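Local coordinates for protein NS2 (Infectious salmon anemia virus, PDB 5WCO) that probably forms the matrix layer beneath the viral envelope, polymerising with itself and associating with the membrane, at residues 55-66 against 101-112. Numbering follows the deposited sequence.
Sequences PEVVYAMGVLLT and ATMTLYCVMKDP
Tyr59 is a knob pushed from helix 55-66 into a hole on helix 101-110 lined by Thr102, Leu105, Tyr106 and Met109. With CG anti to its own carbonyl carbon (chi1 -76°), the ring lies against Thr102, whose CB sits over the centre of one face, 4.2 Å from the centroid, in a CH-pi contact. Tyr106 approaches instead at the ring's edge, its CD1 3.8 Å from Tyr59 CE2. A long aromatic side chain suits this place because it fills the hole with carbon and carries its hydroxyl beyond the helix pair, where OH hydrogen-bonds to Pro78 O.

The reciprocal knob is Met109, set among Tyr59, Gly62, Val63 and Thr66. Its flexible chain runs extended through chi2, carrying SD to the Gly62 backbone, then bends at chi3 (-83°) to turn CE back to Tyr59. Having no side chain, Gly62 lets the sulfur come down onto its main chain, SD 3.6 Å from Gly62 C. Thr66 OG1, hydrogen-bonded to Gly62 O, walls this hole 3.4 Å from Met109 CG. Alongside the knobs, beta-branched Val63 splits its methyls: CG2 packs on Leu105 CB at 3.8 Å, while CG1 meets Val108 CG1. Leu105 CD1 lies loosely against Ala60, and Ile125 of helix 115-131 touches both.

Packing thins at the ends, where exposure rises. At one, the Glu56 side chain reaches Ala101 CB through its aliphatic CG, 3.7 Å away, and Pro55 touches the Thr102 methyl. At the other, Thr66 CG2 meets CG of exposed Pro112 at 3.8 Å, just past the helix end.

The neighbouring axes are nearly parallel, 18° apart and 8.7 Å at closest approach; such interlocking is knobs-into-holes packing within an all-helical bundle, here in the N-terminal part of an orthomyxovirus matrix protein.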
# COMPACT_ATOMS: atom_id res chain seq x y z
N PRO A 55 12.42 1.53 -3.81
CA PRO A 55 13.40 0.46 -3.65
C PRO A 55 13.31 -0.25 -2.29
O PRO A 55 13.31 -1.49 -2.27
CB PRO A 55 14.75 1.19 -3.81
CG PRO A 55 14.43 2.62 -4.11
CD PRO A 55 13.00 2.66 -4.55
N GLU A 56 13.24 0.52 -1.21
CA GLU A 56 13.09 -0.04 0.14
C GLU A 56 12.00 -1.12 0.21
O GLU A 56 12.26 -2.22 0.72
CB GLU A 56 12.77 1.04 1.17
CG GLU A 56 13.82 2.11 1.32
CD GLU A 56 13.69 3.22 0.27
OE1 GLU A 56 13.72 2.89 -0.94
OE2 GLU A 56 13.57 4.41 0.66
N VAL A 57 10.80 -0.80 -0.31
CA VAL A 57 9.65 -1.70 -0.19
C VAL A 57 9.87 -3.04 -0.91
O VAL A 57 9.61 -4.12 -0.35
CB VAL A 57 8.29 -1.05 -0.62
CG1 VAL A 57 7.14 -2.02 -0.44
CG2 VAL A 57 8.00 0.20 0.19
N VAL A 58 10.39 -2.98 -2.13
CA VAL A 58 10.57 -4.19 -2.93
C VAL A 58 11.63 -5.08 -2.27
O VAL A 58 11.48 -6.30 -2.18
CB VAL A 58 10.96 -3.84 -4.38
CG1 VAL A 58 10.98 -5.08 -5.25
CG2 VAL A 58 9.99 -2.81 -4.94
N TYR A 59 12.69 -4.47 -1.77
CA TYR A 59 13.70 -5.23 -1.05
C TYR A 59 13.16 -5.84 0.25
O TYR A 59 13.50 -6.98 0.59
CB TYR A 59 14.98 -4.40 -0.82
CG TYR A 59 15.86 -4.24 -2.06
CD1 TYR A 59 15.54 -3.30 -3.04
CD2 TYR A 59 17.00 -5.03 -2.25
CE1 TYR A 59 16.34 -3.14 -4.18
CE2 TYR A 59 17.80 -4.87 -3.40
CZ TYR A 59 17.46 -3.92 -4.35
OH TYR A 59 18.23 -3.74 -5.48
N ALA A 60 12.31 -5.08 0.97
CA ALA A 60 11.68 -5.56 2.21
C ALA A 60 10.82 -6.78 1.94
O ALA A 60 10.86 -7.76 2.69
CB ALA A 60 10.88 -4.48 2.87
N MET A 61 10.06 -6.75 0.85
CA MET A 61 9.29 -7.92 0.44
C MET A 61 10.21 -9.09 0.15
O MET A 61 9.87 -10.24 0.42
CB MET A 61 8.42 -7.60 -0.79
CG MET A 61 7.26 -6.64 -0.52
SD MET A 61 6.22 -6.30 -1.98
CE MET A 61 7.09 -4.88 -2.65
N GLY A 62 11.38 -8.81 -0.43
CA GLY A 62 12.37 -9.86 -0.68
C GLY A 62 12.81 -10.57 0.61
O GLY A 62 12.83 -11.79 0.69
N VAL A 63 13.16 -9.77 1.61
CA VAL A 63 13.58 -10.27 2.91
C VAL A 63 12.45 -11.04 3.59
O VAL A 63 12.65 -12.11 4.17
CB VAL A 63 14.01 -9.08 3.80
CG1 VAL A 63 14.31 -9.53 5.22
CG2 VAL A 63 15.21 -8.35 3.17
N LEU A 64 11.25 -10.49 3.51
CA LEU A 64 10.13 -11.12 4.16
C LEU A 64 9.84 -12.48 3.51
O LEU A 64 9.51 -13.45 4.18
CB LEU A 64 8.92 -10.18 4.14
CG LEU A 64 7.75 -10.60 5.01
CD1 LEU A 64 8.05 -10.51 6.53
CD2 LEU A 64 6.49 -9.79 4.63
N LEU A 65 10.02 -12.55 2.19
CA LEU A 65 9.87 -13.82 1.48
C LEU A 65 10.95 -14.86 1.83
O LEU A 65 10.62 -15.97 2.24
CB LEU A 65 9.84 -13.57 -0.01
CG LEU A 65 8.52 -12.95 -0.48
CD1 LEU A 65 8.66 -12.43 -1.91
CD2 LEU A 65 7.39 -13.97 -0.37
N THR A 66 12.23 -14.49 1.67
CA THR A 66 13.35 -15.34 2.10
C THR A 66 13.16 -15.91 3.52
O THR A 66 13.08 -17.13 3.70
CB THR A 66 14.69 -14.58 2.06
OG1 THR A 66 14.87 -13.96 0.78
CG2 THR A 66 15.87 -15.52 2.35
N ALA A 101 19.00 1.47 3.31
CA ALA A 101 18.03 0.40 3.43
C ALA A 101 18.19 -0.74 2.40
O ALA A 101 18.27 -1.92 2.77
CB ALA A 101 16.62 0.95 3.41
N THR A 102 18.27 -0.38 1.13
CA THR A 102 18.35 -1.37 0.06
C THR A 102 19.53 -2.29 0.25
O THR A 102 19.39 -3.51 0.16
CB THR A 102 18.43 -0.74 -1.34
OG1 THR A 102 19.14 0.49 -1.27
CG2 THR A 102 17.07 -0.48 -1.87
N MET A 103 20.71 -1.71 0.48
CA MET A 103 21.89 -2.55 0.66
C MET A 103 21.76 -3.46 1.89
O MET A 103 22.07 -4.66 1.83
CB MET A 103 23.18 -1.72 0.72
CG MET A 103 24.45 -2.58 0.85
SD MET A 103 24.67 -3.86 -0.42
CE MET A 103 25.74 -2.98 -1.56
N THR A 104 21.29 -2.92 3.00
CA THR A 104 21.17 -3.77 4.18
C THR A 104 20.14 -4.89 3.95
O THR A 104 20.35 -6.03 4.39
CB THR A 104 20.90 -2.97 5.47
OG1 THR A 104 19.55 -2.53 5.49
CG2 THR A 104 21.77 -1.76 5.50
N LEU A 105 19.04 -4.56 3.26
CA LEU A 105 17.97 -5.55 3.05
C LEU A 105 18.46 -6.63 2.11
O LEU A 105 18.22 -7.83 2.31
CB LEU A 105 16.68 -4.90 2.52
CG LEU A 105 16.04 -3.97 3.56
CD1 LEU A 105 15.09 -3.03 2.91
CD2 LEU A 105 15.36 -4.73 4.73
N TYR A 106 19.18 -6.19 1.09
CA TYR A 106 19.75 -7.10 0.12
C TYR A 106 20.74 -8.02 0.81
O TYR A 106 20.84 -9.20 0.49
CB TYR A 106 20.47 -6.30 -0.94
CG TYR A 106 21.11 -7.13 -2.00
CD1 TYR A 106 20.35 -7.65 -3.04
CD2 TYR A 106 22.48 -7.39 -1.99
CE1 TYR A 106 20.91 -8.40 -4.04
CE2 TYR A 106 23.07 -8.16 -2.99
CZ TYR A 106 22.27 -8.66 -4.02
OH TYR A 106 22.82 -9.41 -5.02
N CYS A 107 21.49 -7.47 1.77
CA CYS A 107 22.45 -8.29 2.49
C CYS A 107 21.79 -9.31 3.41
O CYS A 107 22.28 -10.44 3.52
CB CYS A 107 23.50 -7.44 3.20
SG CYS A 107 24.72 -6.79 2.00
N VAL A 108 20.66 -8.93 4.01
CA VAL A 108 19.84 -9.91 4.72
C VAL A 108 19.45 -11.09 3.83
O VAL A 108 19.70 -12.22 4.18
CB VAL A 108 18.58 -9.29 5.35
CG1 VAL A 108 17.76 -10.38 6.07
CG2 VAL A 108 18.96 -8.18 6.32
N MET A 109 18.85 -10.82 2.68
CA MET A 109 18.49 -11.90 1.74
C MET A 109 19.64 -12.82 1.38
O MET A 109 19.49 -14.04 1.35
CB MET A 109 17.95 -11.32 0.44
CG MET A 109 16.47 -11.00 0.45
SD MET A 109 15.98 -10.42 -1.18
CE MET A 109 16.43 -8.69 -1.13
N LYS A 110 20.77 -12.20 1.08
CA LYS A 110 21.94 -12.87 0.54
C LYS A 110 22.59 -13.80 1.57
O LYS A 110 23.08 -14.88 1.23
CB LYS A 110 22.92 -11.81 0.02
CG LYS A 110 24.10 -12.36 -0.71
CD LYS A 110 24.74 -11.36 -1.66
CE LYS A 110 25.85 -12.05 -2.46
NZ LYS A 110 25.46 -13.46 -2.79
N ASP A 111 22.58 -13.38 2.84
CA ASP A 111 23.11 -14.17 3.95
C ASP A 111 22.18 -14.11 5.18
O ASP A 111 22.50 -13.47 6.20
CB ASP A 111 24.54 -13.71 4.30
CG ASP A 111 25.25 -14.66 5.25
OD1 ASP A 111 24.87 -15.86 5.32
OD2 ASP A 111 26.19 -14.19 5.93
N PRO A 112 21.02 -14.79 5.09
CA PRO A 112 19.90 -14.68 6.04
C PRO A 112 20.23 -15.15 7.45
O PRO A 112 21.01 -16.09 7.61
CB PRO A 112 18.82 -15.60 5.45
CG PRO A 112 19.26 -15.87 4.01
CD PRO A 112 20.76 -15.77 4.02